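Local coordinates for iron-binding protein (Staphylococcus epidermidis, PDB 4M7O) that probably binds iron, perhaps as a complex, and hands it to a membrane importer, as relatives among the periplasmic solute-binding proteins do, at residues N32-Y37 with P260-D265; E118-F123 with E142-V147; K192-D197 with R212-L217. All coordinates share one frame; numbering follows the deposited sequence.

Contact 1 of 3, residues N32-Y37 with P260-D265; sequences NTEILY and PGPRID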
ATOM      1  N   ASN A  32      -4.949   4.122   7.837  1.00 24.35           N
ATOM      2  CA  ASN A  32      -5.786   4.194   9.036  1.00 28.76           C
ATOM      3  C   ASN A  32      -6.677   5.430   9.029  1.00 30.36           C
ATOM      4  O   ASN A  32      -7.885   5.345   9.280  1.00 29.58           O
ATOM      5  CB  ASN A  32      -4.920   4.197  10.302  1.00 32.73           C
ATOM      6  CG  ASN A  32      -4.405   2.814  10.660  1.00 32.57           C
ATOM      7  OD1 ASN A  32      -4.708   1.830   9.976  1.00 30.87           O
ATOM      8  ND2 ASN A  32      -3.623   2.730  11.741  1.00 29.91           N
ATOM      9  N   THR A  33      -6.084   6.579   8.732  1.00 29.13           N
ATOM     10  CA  THR A  33      -6.848   7.824   8.746  1.00 29.34           C
ATOM     11  C   THR A  33      -7.952   7.790   7.704  1.00 27.72           C
ATOM     12  O   THR A  33      -9.074   8.213   7.978  1.00 28.86           O
ATOM     13  CB  THR A  33      -5.956   9.021   8.489  1.00 30.67           C
ATOM     14  OG1 THR A  33      -4.922   9.071   9.491  1.00 29.76           O
ATOM     15  CG2 THR A  33      -6.767  10.325   8.546  1.00 30.73           C
ATOM     16  N   GLU A  34      -7.649   7.266   6.516  1.00 21.85           N
ATOM     17  CA  GLU A  34      -8.645   7.226   5.448  1.00 23.99           C
ATOM     18  C   GLU A  34      -9.831   6.355   5.844  1.00 25.48           C
ATOM     19  O   GLU A  34     -10.980   6.703   5.575  1.00 30.91           O
ATOM     20  CB  GLU A  34      -8.015   6.724   4.140  1.00 26.61           C
ATOM     21  CG  GLU A  34      -7.020   7.700   3.530  1.00 25.33           C
ATOM     22  CD  GLU A  34      -6.644   7.327   2.099  1.00 33.90           C
ATOM     23  OE1 GLU A  34      -7.530   6.851   1.344  1.00 33.40           O
ATOM     24  OE2 GLU A  34      -5.461   7.517   1.731  1.00 33.13           O
ATOM     25  N   ILE A  35      -9.539   5.227   6.486  1.00 25.12           N
ATOM     26  CA  ILE A  35     -10.562   4.274   6.882  1.00 27.30           C
ATOM     27  C   ILE A  35     -11.455   4.869   7.976  1.00 32.33           C
ATOM     28  O   ILE A  35     -12.679   4.719   7.936  1.00 30.24           O
ATOM     29  CB  ILE A  35      -9.926   2.968   7.404  1.00 28.86           C
ATOM     30  CG1 ILE A  35      -9.180   2.241   6.274  1.00 30.53           C
ATOM     31  CG2 ILE A  35     -10.984   2.066   8.030  1.00 24.83           C
ATOM     32  CD1 ILE A  35      -8.303   1.104   6.765  1.00 27.95           C
ATOM     33  N   LEU A  36     -10.838   5.523   8.958  1.00 25.57           N
ATOM     34  CA  LEU A  36     -11.580   6.175  10.041  1.00 26.81           C
ATOM     35  C   LEU A  36     -12.576   7.189   9.500  1.00 24.91           C
ATOM     36  O   LEU A  36     -13.718   7.255   9.963  1.00 32.25           O
ATOM     37  CB  LEU A  36     -10.617   6.862  11.019  1.00 21.29           C
ATOM     38  CG  LEU A  36      -9.876   5.910  11.953  1.00 27.74           C
ATOM     39  CD1 LEU A  36      -8.772   6.649  12.738  1.00 25.18           C
ATOM     40  CD2 LEU A  36     -10.894   5.266  12.905  1.00 24.99           C
ATOM     41  N   TYR A  37     -12.143   7.983   8.523  1.00 25.38           N
ATOM     42  CA  TYR A  37     -13.023   8.978   7.917  1.00 29.94           C
ATOM     43  C   TYR A  37     -14.164   8.278   7.190  1.00 30.58           C
ATOM     44  O   TYR A  37     -15.306   8.721   7.275  1.00 28.38           O
ATOM     45  CB  TYR A  37     -12.249   9.891   6.955  1.00 28.09           C
ATOM     46  CG  TYR A  37     -11.823  11.213   7.555  1.00 31.13           C
ATOM     47  CD1 TYR A  37     -10.661  11.322   8.297  1.00 27.52           C
ATOM     48  CD2 TYR A  37     -12.581  12.358   7.361  1.00 35.23           C
ATOM     49  CE1 TYR A  37     -10.263  12.520   8.814  1.00 31.95           C
ATOM     50  CE2 TYR A  37     -12.194  13.564   7.899  1.00 35.20           C
ATOM     51  CZ  TYR A  37     -11.034  13.638   8.624  1.00 34.40           C
ATOM     52  OH  TYR A  37     -10.637  14.832   9.169  1.00 37.40           O
ATOM     53  N   PRO A 260      -3.075   0.322   1.700  1.00 29.60           N
ATOM     54  CA  PRO A 260      -4.208  -0.541   2.061  1.00 28.89           C
ATOM     55  C   PRO A 260      -5.403   0.240   2.614  1.00 26.50           C
ATOM     56  O   PRO A 260      -5.834  -0.014   3.742  1.00 27.79           O
ATOM     57  CB  PRO A 260      -3.614  -1.465   3.134  1.00 29.04           C
ATOM     58  CG  PRO A 260      -2.490  -0.641   3.756  1.00 28.98           C
ATOM     59  CD  PRO A 260      -1.914   0.126   2.595  1.00 31.10           C
ATOM     60  N   GLY A 261      -5.941   1.166   1.821  1.00 24.53           N
ATOM     61  CA  GLY A 261      -7.093   1.943   2.241  1.00 23.69           C
ATOM     62  C   GLY A 261      -8.280   1.825   1.299  1.00 29.47           C
ATOM     63  O   GLY A 261      -8.307   0.972   0.410  1.00 32.15           O
ATOM     64  N   PRO A 262      -9.279   2.689   1.486  1.00 31.02           N
ATOM     65  CA  PRO A 262     -10.510   2.641   0.696  1.00 35.36           C
ATOM     66  C   PRO A 262     -10.306   2.987  -0.776  1.00 39.49           C
ATOM     67  O   PRO A 262     -11.222   2.749  -1.560  1.00 35.17           O
ATOM     68  CB  PRO A 262     -11.381   3.716   1.356  1.00 29.38           C
ATOM     69  CG  PRO A 262     -10.835   3.822   2.760  1.00 27.43           C
ATOM     70  CD  PRO A 262      -9.366   3.679   2.569  1.00 27.85           C
ATOM     71  N   ARG A 263      -9.152   3.535  -1.152  1.00 33.30           N
ATOM     72  CA  ARG A 263      -8.932   3.898  -2.555  1.00 32.57           C
ATOM     73  C   ARG A 263      -8.038   2.907  -3.321  1.00 31.42           C
ATOM     74  O   ARG A 263      -7.444   3.266  -4.338  1.00 35.68           O
ATOM     75  CB  ARG A 263      -8.407   5.343  -2.663  1.00 33.27           C
ATOM     76  CG  ARG A 263      -9.361   6.413  -2.085  1.00 32.74           C
ATOM     77  CD  ARG A 263      -8.747   7.815  -2.140  1.00 35.58           C
ATOM     78  NE  ARG A 263      -7.543   7.920  -1.312  1.00 41.20           N
ATOM     79  CZ  ARG A 263      -6.425   8.545  -1.677  1.00 41.71           C
ATOM     80  NH1 ARG A 263      -6.348   9.143  -2.857  1.00 40.41           N
ATOM     81  NH2 ARG A 263      -5.384   8.578  -0.856  1.00 36.56           N
ATOM     82  N   ILE A 264      -7.972   1.657  -2.859  1.00 32.60           N
ATOM     83  CA  ILE A 264      -7.189   0.632  -3.557  1.00 31.90           C
ATOM     84  C   ILE A 264      -7.600   0.412  -5.002  1.00 39.58           C
ATOM     85  O   ILE A 264      -6.797  -0.072  -5.805  1.00 39.48           O
ATOM     86  CB  ILE A 264      -7.280  -0.761  -2.909  1.00 41.99           C
ATOM     87  CG1 ILE A 264      -8.670  -0.992  -2.333  1.00 46.15           C
ATOM     88  CG2 ILE A 264      -6.190  -0.963  -1.876  1.00 48.88           C
ATOM     89  CD1 ILE A 264      -8.901  -2.413  -1.898  1.00 47.84           C
ATOM     90  N   ASP A 265      -8.857   0.708  -5.332  1.00 35.76           N
ATOM     91  CA  ASP A 265      -9.313   0.515  -6.704  1.00 37.19           C
ATOM     92  C   ASP A 265      -8.539   1.437  -7.646  1.00 37.08           C
ATOM     93  O   ASP A 265      -8.233   1.069  -8.782  1.00 42.16           O
ATOM     94  CB  ASP A 265     -10.820   0.759  -6.829  1.00 40.45           C
ATOM     95  CG  ASP A 265     -11.197   2.213  -6.598  1.00 49.31           C
ATOM     96  OD1 ASP A 265     -11.037   2.684  -5.459  1.00 47.42           O
ATOM     97  OD2 ASP A 265     -11.656   2.883  -7.550  1.00 60.97           O
TER
HETATM   98  O   HOH W   1      -6.887   4.367   0.150  1.00 26.59           O
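Glu34, on helix 30-38, and Arg263, at the N-cap position of helix 264-275, face each other in a two-pronged salt bridge. Arg263 offers its side, with NE reaching Glu34 OE1 at 2.9 Å and NH2 reaching Glu34 OE2 at 2.8 Å. Both bonds are almost straight, with an N-H...O angle of 174° at Arg263 NE. Both acceptors lie in the guanidinium plane, yet the donors approach from above the carboxylate plane, because the two flat groups are turned 42° apart. A bend in the arginine chain (chi3 -63°) turns NE and NH2 together toward the acid, while Glu34 reaches out on an extended chain.

A water adds a third link: it donates to Glu34 OE1 at 2.8 Å and accepts from the backbone N of Arg263 at 2.7 Å. The acid thus grips the side chain of Arg263 directly and its main chain through the water.

Apolar packing lies beneath the charges. The ring of Pro262 is set against the helix, its CD 3.7 Å from Glu34 CB and 4.0 Å from Ile35 CG1. Proline suits this second place of the type I turn from Gly261 to Ile264, where its fixed phi matches the turn. Gly261, with no side chain, brings its CA to within 6.2 Å of Ile35 CA, the closest backbone approach of the two segments.

Outside the pair, Arg259 makes a salt bridge to Glu34 OE2 and Tyr54 a cation-pi contact with Arg263. Two arginines and a water converging on one buried carboxylate would be expected to keep Glu34 ionised and to fix its rotation.

Contact 2 of 3, residues E118-F123 with E142-V147; sequences ETYDTF and ETKHNV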
ATOM      1  N   GLU A 118      -7.072  -8.895   2.443  1.00 38.62           N
ATOM      2  CA  GLU A 118      -6.544  -8.586   3.757  1.00 37.21           C
ATOM      3  C   GLU A 118      -6.836  -7.131   4.078  1.00 36.97           C
ATOM      4  O   GLU A 118      -7.003  -6.763   5.233  1.00 39.95           O
ATOM      5  CB  GLU A 118      -5.042  -8.873   3.818  1.00 39.61           C
ATOM      6  CG  GLU A 118      -4.696 -10.347   4.028  1.00 44.02           C
ATOM      7  CD  GLU A 118      -3.219 -10.639   3.827  1.00 51.02           C
ATOM      8  OE1 GLU A 118      -2.892 -11.745   3.339  1.00 60.87           O
ATOM      9  OE2 GLU A 118      -2.386  -9.764   4.156  1.00 49.80           O
ATOM     10  N   THR A 119      -6.899  -6.303   3.039  1.00 36.95           N
ATOM     11  CA  THR A 119      -7.269  -4.908   3.212  1.00 30.46           C
ATOM     12  C   THR A 119      -8.703  -4.826   3.736  1.00 32.61           C
ATOM     13  O   THR A 119      -8.981  -4.085   4.684  1.00 36.05           O
ATOM     14  CB  THR A 119      -7.142  -4.134   1.894  1.00 33.76           C
ATOM     15  OG1 THR A 119      -5.778  -4.173   1.457  1.00 28.38           O
ATOM     16  CG2 THR A 119      -7.582  -2.681   2.072  1.00 30.05           C
ATOM     17  N   TYR A 120      -9.601  -5.597   3.124  1.00 28.96           N
ATOM     18  CA  TYR A 120     -10.984  -5.679   3.573  1.00 33.24           C
ATOM     19  C   TYR A 120     -11.004  -6.144   5.013  1.00 40.25           C
ATOM     20  O   TYR A 120     -11.796  -5.640   5.815  1.00 40.47           O
ATOM     21  CB  TYR A 120     -11.788  -6.661   2.712  1.00 37.48           C
ATOM     22  CG  TYR A 120     -11.914  -6.284   1.251  1.00 36.24           C
ATOM     23  CD1 TYR A 120     -11.795  -4.962   0.826  1.00 35.08           C
ATOM     24  CD2 TYR A 120     -12.165  -7.255   0.293  1.00 41.37           C
ATOM     25  CE1 TYR A 120     -11.917  -4.627  -0.532  1.00 38.13           C
ATOM     26  CE2 TYR A 120     -12.285  -6.935  -1.052  1.00 41.87           C
ATOM     27  CZ  TYR A 120     -12.165  -5.627  -1.459  1.00 42.28           C
ATOM     28  OH  TYR A 120     -12.293  -5.345  -2.800  1.00 41.17           O
ATOM     29  N   ASP A 121     -10.135  -7.102   5.344  1.00 44.02           N
ATOM     30  CA  ASP A 121     -10.016  -7.561   6.727  1.00 43.68           C
ATOM     31  C   ASP A 121      -9.795  -6.399   7.680  1.00 38.53           C
ATOM     32  O   ASP A 121     -10.454  -6.323   8.708  1.00 39.83           O
ATOM     33  CB  ASP A 121      -8.883  -8.571   6.906  1.00 46.92           C
ATOM     34  CG  ASP A 121      -9.245  -9.951   6.406  1.00 54.40           C
ATOM     35  OD1 ASP A 121     -10.438 -10.193   6.103  1.00 56.22           O
ATOM     36  OD2 ASP A 121      -8.331 -10.800   6.326  1.00 52.68           O
ATOM     37  N   THR A 122      -8.879  -5.492   7.354  1.00 35.40           N
ATOM     38  CA  THR A 122      -8.607  -4.397   8.290  1.00 36.77           C
ATOM     39  C   THR A 122      -9.780  -3.430   8.390  1.00 40.54           C
ATOM     40  O   THR A 122      -9.970  -2.793   9.431  1.00 38.02           O
ATOM     41  CB  THR A 122      -7.329  -3.609   7.955  1.00 33.98           C
ATOM     42  OG1 THR A 122      -7.548  -2.830   6.776  1.00 30.12           O
ATOM     43  CG2 THR A 122      -6.136  -4.552   7.764  1.00 23.95           C
ATOM     44  N   PHE A 123     -10.560  -3.310   7.317  1.00 38.16           N
ATOM     45  CA  PHE A 123     -11.745  -2.455   7.371  1.00 36.47           C
ATOM     46  C   PHE A 123     -12.640  -2.980   8.475  1.00 39.67           C
ATOM     47  O   PHE A 123     -13.065  -2.228   9.342  1.00 35.76           O
ATOM     48  CB  PHE A 123     -12.521  -2.457   6.052  1.00 36.16           C
ATOM     49  CG  PHE A 123     -11.790  -1.817   4.900  1.00 32.82           C
ATOM     50  CD1 PHE A 123     -10.531  -1.252   5.071  1.00 31.92           C
ATOM     51  CD2 PHE A 123     -12.368  -1.776   3.634  1.00 34.47           C
ATOM     52  CE1 PHE A 123      -9.855  -0.668   4.002  1.00 32.53           C
ATOM     53  CE2 PHE A 123     -11.698  -1.187   2.562  1.00 37.26           C
ATOM     54  CZ  PHE A 123     -10.438  -0.632   2.748  1.00 32.07           C
ATOM     55  N   GLU A 142     -18.628  -1.325  -0.827  1.00 39.23           N
ATOM     56  CA  GLU A 142     -18.445  -0.295  -1.839  1.00 41.09           C
ATOM     57  C   GLU A 142     -17.068  -0.418  -2.471  1.00 42.54           C
ATOM     58  O   GLU A 142     -16.891  -0.195  -3.675  1.00 38.76           O
ATOM     59  CB  GLU A 142     -18.635   1.098  -1.241  1.00 45.95           C
ATOM     60  CG  GLU A 142     -18.795   2.180  -2.289  1.00 63.23           C
ATOM     61  CD  GLU A 142     -17.822   3.324  -2.105  1.00 78.46           C
ATOM     62  OE1 GLU A 142     -17.996   4.368  -2.771  1.00 84.31           O
ATOM     63  OE2 GLU A 142     -16.878   3.175  -1.300  1.00 83.54           O
ATOM     64  N   THR A 143     -16.090  -0.791  -1.655  1.00 38.99           N
ATOM     65  CA  THR A 143     -14.738  -0.952  -2.150  1.00 39.47           C
ATOM     66  C   THR A 143     -14.646  -2.168  -3.082  1.00 40.11           C
ATOM     67  O   THR A 143     -13.982  -2.109  -4.116  1.00 42.63           O
ATOM     68  CB  THR A 143     -13.749  -1.078  -0.996  1.00 38.18           C
ATOM     69  OG1 THR A 143     -13.871   0.070  -0.141  1.00 36.06           O
ATOM     70  CG2 THR A 143     -12.341  -1.160  -1.531  1.00 32.41           C
ATOM     71  N   LYS A 144     -15.327  -3.257  -2.728  1.00 36.40           N
ATOM     72  CA  LYS A 144     -15.402  -4.419  -3.605  1.00 43.27           C
ATOM     73  C   LYS A 144     -15.997  -4.014  -4.947  1.00 46.25           C
ATOM     74  O   LYS A 144     -15.506  -4.420  -5.997  1.00 48.81           O
ATOM     75  CB  LYS A 144     -16.262  -5.516  -2.976  1.00 49.66           C
ATOM     76  CG  LYS A 144     -15.512  -6.448  -2.047  1.00 56.09           C
ATOM     77  CD  LYS A 144     -16.464  -7.364  -1.273  1.00 60.33           C
ATOM     78  CE  LYS A 144     -15.694  -8.335  -0.371  1.00 61.84           C
ATOM     79  NZ  LYS A 144     -16.593  -9.153   0.494  1.00 64.20           N
ATOM     80  N   HIS A 145     -17.057  -3.210  -4.908  1.00 46.98           N
ATOM     81  CA  HIS A 145     -17.722  -2.774  -6.129  1.00 46.57           C
ATOM     82  C   HIS A 145     -16.747  -2.054  -7.059  1.00 43.64           C
ATOM     83  O   HIS A 145     -16.692  -2.327  -8.249  1.00 39.73           O
ATOM     84  CB  HIS A 145     -18.904  -1.863  -5.811  1.00 50.40           C
ATOM     85  CG  HIS A 145     -19.567  -1.298  -7.028  1.00 57.35           C
ATOM     86  ND1 HIS A 145     -20.361  -2.057  -7.866  1.00 59.47           N
ATOM     87  CD2 HIS A 145     -19.545  -0.053  -7.558  1.00 57.97           C
ATOM     88  CE1 HIS A 145     -20.803  -1.300  -8.855  1.00 60.18           C
ATOM     89  NE2 HIS A 145     -20.323  -0.081  -8.693  1.00 59.30           N
ATOM     90  N   ASN A 146     -15.970  -1.133  -6.509  1.00 37.80           N
ATOM     91  CA  ASN A 146     -15.030  -0.380  -7.325  1.00 38.60           C
ATOM     92  C   ASN A 146     -13.902  -1.246  -7.851  1.00 41.46           C
ATOM     93  O   ASN A 146     -13.466  -1.077  -8.991  1.00 45.12           O
ATOM     94  CB  ASN A 146     -14.471   0.801  -6.531  1.00 42.09           C
ATOM     95  CG  ASN A 146     -15.552   1.776  -6.126  1.00 42.05           C
ATOM     96  OD1 ASN A 146     -16.533   1.959  -6.845  1.00 47.16           O
ATOM     97  ND2 ASN A 146     -15.379   2.409  -4.975  1.00 39.62           N
ATOM     98  N   VAL A 147     -13.421  -2.164  -7.014  1.00 39.44           N
ATOM     99  CA  VAL A 147     -12.364  -3.083  -7.410  1.00 36.28           C
ATOM    100  C   VAL A 147     -12.871  -3.998  -8.518  1.00 38.78           C
ATOM    101  O   VAL A 147     -12.216  -4.145  -9.548  1.00 42.71           O
ATOM    102  CB  VAL A 147     -11.856  -3.909  -6.214  1.00 40.86           C
ATOM    103  CG1 VAL A 147     -10.944  -5.030  -6.674  1.00 42.63           C
ATOM    104  CG2 VAL A 147     -11.125  -3.011  -5.201  1.00 37.82           C
TER
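Tyr120 and Phe123 both carry CG opposite the carbonyl carbon (chi1 -63° and -67°), which sends their rings from helix 116-129 toward Thr143, Lys144 and Val147 of helix 133-152. The two helices follow one another in the chain and form an antiparallel alpha-alpha hairpin. The axes of the short segments lie 11.5 Å apart at 159°, a wide spacing that the long tyrosine side chain spans.

Thr143 CG2 meets the edge of the Tyr120 ring, 3.6 Å from CE1. On another part of the ring runs the aliphatic chain of Lys144, with CG 3.4 Å from Tyr120 CE2 and CE 3.7 Å from Tyr120 CD2. An extended lysine serves well here, since its methylenes pack on the ring while its ammonium is carried away from the ring on this exposed residue. The phenol oxygen reaches the opposite backbone, Tyr120 OH lying 3.3 Å from Lys144 CA, and the branched Val147 closes in with CG2 at 3.5 Å from the same oxygen. Ile264 of helix 264-275 also packs on Tyr120 and Thr143.

Across this pair of segments Phe123 touches the threonine alone: its CE2 stands 3.7 Å from Thr143 OG1, a hydroxyl already hydrogen-bonded to Leu139 O within its own helix.

Contact 3 of 3, residues K192-D197 with R212-L217; sequences KNSFDD and RNPDIL
The guanidinium of Arg212 lies nearly flat on the ring of Phe195, with the two planes 26° apart and their centres separated by 4.4 Å. Phe195 CE1 sits over the middle of the guanidinium, and the aliphatic part of the arginine continues along the aromatic ring, placing Arg212 CG 3.6 Å from Phe195 CZ. A bend at the second torsion of Arg212 lays the chain over the ring in this way. Arginine suits the place because its faces can rest on an aromatic ring while its edge still donates hydrogen bonds.

That edge is occupied by oxygens of the facing segment. Asp197 comes from the opposite direction and is gripped end-on, Arg212 NH2 donating to Asp197 OD1 at 2.9 Å and Arg212 NH1 to Asp197 OD2 at 2.6 Å. The carboxylate is turned 53° from the guanidinium; OD1 is met from above the carboxylate plane, and OD2 on its syn side but also out of that plane. With CG between the backbone N and the carbonyl carbon (chi1 61°), Asp197 points its short side chain at the arginine. Arg212 NH2 serves a second oxygen, Ser194 O at 2.8 Å, through a more bent bond.

The contact joins the loop after strand 192-193 to the end of helix 206-212 and the turn leading into strand 216-219; both strands run parallel to strand 162-168 in the mixed sheet of the C-terminal half. Asn213, with positive phi, turns the chain out of the helix.

On the facing segment an Asx turn bends the chain after strand 192-193: Asn193 OD1 accepts from Phe195 N at 2.8 Å. Beside the turn, Ser194 points at Pro214, and its OG lies 3.3 Å from Pro214 CB.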
ATOM      1  N   LYS A 192       0.490 -12.493 -15.166  1.00 48.01           N
ATOM      2  CA  LYS A 192       1.405 -13.425 -14.508  1.00 45.29           C
ATOM      3  C   LYS A 192       2.611 -12.680 -13.922  1.00 44.68           C
ATOM      4  O   LYS A 192       3.123 -11.739 -14.531  1.00 44.23           O
ATOM      5  CB  LYS A 192       1.866 -14.503 -15.489  1.00 62.80           C
ATOM      6  CG  LYS A 192       2.433 -15.755 -14.832  1.00 75.72           C
ATOM      7  CD  LYS A 192       3.955 -15.801 -14.885  1.00 79.87           C
ATOM      8  N   ASN A 193       3.045 -13.088 -12.733  1.00 42.04           N
ATOM      9  CA  ASN A 193       4.231 -12.513 -12.108  1.00 40.09           C
ATOM     10  C   ASN A 193       5.447 -13.284 -12.605  1.00 44.49           C
ATOM     11  O   ASN A 193       5.503 -14.510 -12.449  1.00 46.23           O
ATOM     12  CB  ASN A 193       4.091 -12.628 -10.586  1.00 39.69           C
ATOM     13  CG  ASN A 193       5.229 -11.960  -9.820  1.00 36.62           C
ATOM     14  OD1 ASN A 193       6.358 -11.840 -10.314  1.00 38.99           O
ATOM     15  ND2 ASN A 193       4.942 -11.556  -8.584  1.00 36.05           N
ATOM     16  N   SER A 194       6.410 -12.590 -13.219  1.00 44.18           N
ATOM     17  CA  SER A 194       7.623 -13.258 -13.726  1.00 48.23           C
ATOM     18  C   SER A 194       8.304 -14.100 -12.648  1.00 47.14           C
ATOM     19  O   SER A 194       8.977 -15.075 -12.950  1.00 41.44           O
ATOM     20  CB  SER A 194       8.642 -12.239 -14.236  1.00 43.71           C
ATOM     21  OG  SER A 194       8.261 -11.684 -15.468  1.00 44.86           O
ATOM     22  N   PHE A 195       8.124 -13.706 -11.396  1.00 42.08           N
ATOM     23  CA  PHE A 195       8.739 -14.402 -10.273  1.00 39.80           C
ATOM     24  C   PHE A 195       7.714 -14.940  -9.285  1.00 41.82           C
ATOM     25  O   PHE A 195       7.819 -14.714  -8.077  1.00 43.57           O
ATOM     26  CB  PHE A 195       9.758 -13.486  -9.587  1.00 38.34           C
ATOM     27  CG  PHE A 195      11.028 -13.330 -10.375  1.00 43.06           C
ATOM     28  CD1 PHE A 195      12.071 -14.224 -10.213  1.00 42.05           C
ATOM     29  CD2 PHE A 195      11.163 -12.316 -11.308  1.00 40.49           C
ATOM     30  CE1 PHE A 195      13.242 -14.096 -10.947  1.00 41.51           C
ATOM     31  CE2 PHE A 195      12.328 -12.180 -12.050  1.00 40.01           C
ATOM     32  CZ  PHE A 195      13.370 -13.071 -11.870  1.00 42.64           C
ATOM     33  N   ASP A 196       6.737 -15.681  -9.803  1.00 51.15           N
ATOM     34  CA  ASP A 196       5.722 -16.295  -8.956  1.00 54.98           C
ATOM     35  C   ASP A 196       6.297 -17.477  -8.186  1.00 52.08           C
ATOM     36  O   ASP A 196       5.644 -18.008  -7.282  1.00 61.43           O
ATOM     37  CB  ASP A 196       4.486 -16.714  -9.767  1.00 66.04           C
ATOM     38  CG  ASP A 196       4.810 -17.696 -10.887  1.00 83.38           C
ATOM     39  OD1 ASP A 196       5.931 -18.251 -10.920  1.00 84.69           O
ATOM     40  OD2 ASP A 196       3.923 -17.932 -11.740  1.00 95.03           O
ATOM     41  N   ASP A 197       7.523 -17.867  -8.540  1.00 46.61           N
ATOM     42  CA  ASP A 197       8.222 -18.958  -7.862  1.00 51.28           C
ATOM     43  C   ASP A 197       8.918 -18.541  -6.561  1.00 55.31           C
ATOM     44  O   ASP A 197       9.397 -19.396  -5.817  1.00 61.88           O
ATOM     45  CB  ASP A 197       9.223 -19.644  -8.803  1.00 55.23           C
ATOM     46  CG  ASP A 197      10.307 -18.698  -9.317  1.00 56.18           C
ATOM     47  OD1 ASP A 197      10.022 -17.501  -9.525  1.00 54.10           O
ATOM     48  OD2 ASP A 197      11.447 -19.161  -9.529  1.00 56.11           O
ATOM     49  N   ARG A 212      14.108 -14.905 -17.515  1.00 37.26           N
ATOM     50  CA  ARG A 212      12.656 -14.951 -17.334  1.00 43.25           C
ATOM     51  C   ARG A 212      11.937 -14.215 -18.453  1.00 38.77           C
ATOM     52  O   ARG A 212      10.755 -14.472 -18.723  1.00 39.04           O
ATOM     53  CB  ARG A 212      12.242 -14.327 -15.995  1.00 47.30           C
ATOM     54  CG  ARG A 212      12.705 -15.091 -14.778  1.00 57.03           C
ATOM     55  CD  ARG A 212      12.093 -16.470 -14.704  1.00 56.75           C
ATOM     56  NE  ARG A 212      12.696 -17.252 -13.627  1.00 57.72           N
ATOM     57  CZ  ARG A 212      12.158 -17.413 -12.422  1.00 57.10           C
ATOM     58  NH1 ARG A 212      12.787 -18.142 -11.507  1.00 51.20           N
ATOM     59  NH2 ARG A 212      10.990 -16.856 -12.133  1.00 56.17           N
ATOM     60  N   ASN A 213      12.653 -13.291 -19.089  1.00 44.63           N
ATOM     61  CA  ASN A 213      12.144 -12.553 -20.244  1.00 44.20           C
ATOM     62  C   ASN A 213      10.729 -11.978 -20.083  1.00 42.77           C
ATOM     63  O   ASN A 213       9.826 -12.335 -20.839  1.00 42.03           O
ATOM     64  CB  ASN A 213      12.222 -13.448 -21.494  1.00 43.69           C
ATOM     65  CG  ASN A 213      12.061 -12.675 -22.768  1.00 45.54           C
ATOM     66  OD1 ASN A 213      11.998 -11.449 -22.755  1.00 46.20           O
ATOM     67  ND2 ASN A 213      11.997 -13.389 -23.893  1.00 54.56           N
ATOM     68  N   PRO A 214      10.533 -11.065 -19.114  1.00 40.22           N
ATOM     69  CA  PRO A 214       9.208 -10.465 -18.896  1.00 36.02           C
ATOM     70  C   PRO A 214       8.742  -9.621 -20.084  1.00 37.19           C
ATOM     71  O   PRO A 214       9.577  -9.140 -20.869  1.00 38.94           O
ATOM     72  CB  PRO A 214       9.420  -9.562 -17.663  1.00 33.74           C
ATOM     73  CG  PRO A 214      10.906  -9.331 -17.599  1.00 42.14           C
ATOM     74  CD  PRO A 214      11.543 -10.563 -18.162  1.00 40.61           C
ATOM     75  N   ASP A 215       7.431  -9.477 -20.230  1.00 37.56           N
ATOM     76  CA  ASP A 215       6.864  -8.693 -21.318  1.00 38.95           C
ATOM     77  C   ASP A 215       6.703  -7.241 -20.882  1.00 51.64           C
ATOM     78  O   ASP A 215       6.572  -6.345 -21.705  1.00 38.46           O
ATOM     79  CB  ASP A 215       5.513  -9.279 -21.710  1.00 40.99           C
ATOM     80  CG  ASP A 215       5.596 -10.765 -22.037  1.00 51.87           C
ATOM     81  OD1 ASP A 215       6.403 -11.150 -22.921  1.00 51.68           O
ATOM     82  OD2 ASP A 215       4.864 -11.556 -21.397  1.00 48.22           O
ATOM     83  N   ILE A 216       6.709  -7.007 -19.575  1.00 35.31           N
ATOM     84  CA  ILE A 216       6.505  -5.671 -19.036  1.00 35.54           C
ATOM     85  C   ILE A 216       7.395  -5.510 -17.803  1.00 38.68           C
ATOM     86  O   ILE A 216       7.470  -6.427 -16.983  1.00 40.68           O
ATOM     87  CB  ILE A 216       5.036  -5.480 -18.591  1.00 40.68           C
ATOM     88  CG1 ILE A 216       4.069  -5.880 -19.717  1.00 46.16           C
ATOM     89  CG2 ILE A 216       4.785  -4.055 -18.120  1.00 34.37           C
ATOM     90  CD1 ILE A 216       2.611  -5.757 -19.360  1.00 42.89           C
ATOM     91  N   LEU A 217       8.081  -4.372 -17.681  1.00 34.42           N
ATOM     92  CA  LEU A 217       8.830  -4.044 -16.457  1.00 36.43           C
ATOM     93  C   LEU A 217       8.103  -2.912 -15.749  1.00 36.07           C
ATOM     94  O   LEU A 217       7.729  -1.905 -16.370  1.00 37.86           O
ATOM     95  CB  LEU A 217      10.256  -3.588 -16.776  1.00 37.25           C
ATOM     96  CG  LEU A 217      11.057  -4.404 -17.797  1.00 37.24           C
ATOM     97  CD1 LEU A 217      12.467  -3.818 -18.004  1.00 37.35           C
ATOM     98  CD2 LEU A 217      11.176  -5.844 -17.327  1.00 34.65           C
TER

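How the contacts relate
Contacts 1 and 2 form one continuous piece of packing, their centres 9 Å apart. Phe123 bridges them, its CE1 3.6 Å from Ile35 CD1 and its CZ 3.5 Å from Gly261 O, so the hairpin of contact 2 packs against both segments of contact 1. Contact 3 stands apart in the C-terminal half, its centre 29 Å from that of contact 1 and 27 Å from that of contact 2, and its nearest atoms about 14 Å from contact 2. Along the chain, contact 1 closes a loop holding the other two. The long helix 133-152 leads from the first sheet to the second, consistent with the two-lobed fold of this family, whose ligands usually bind between the lobes.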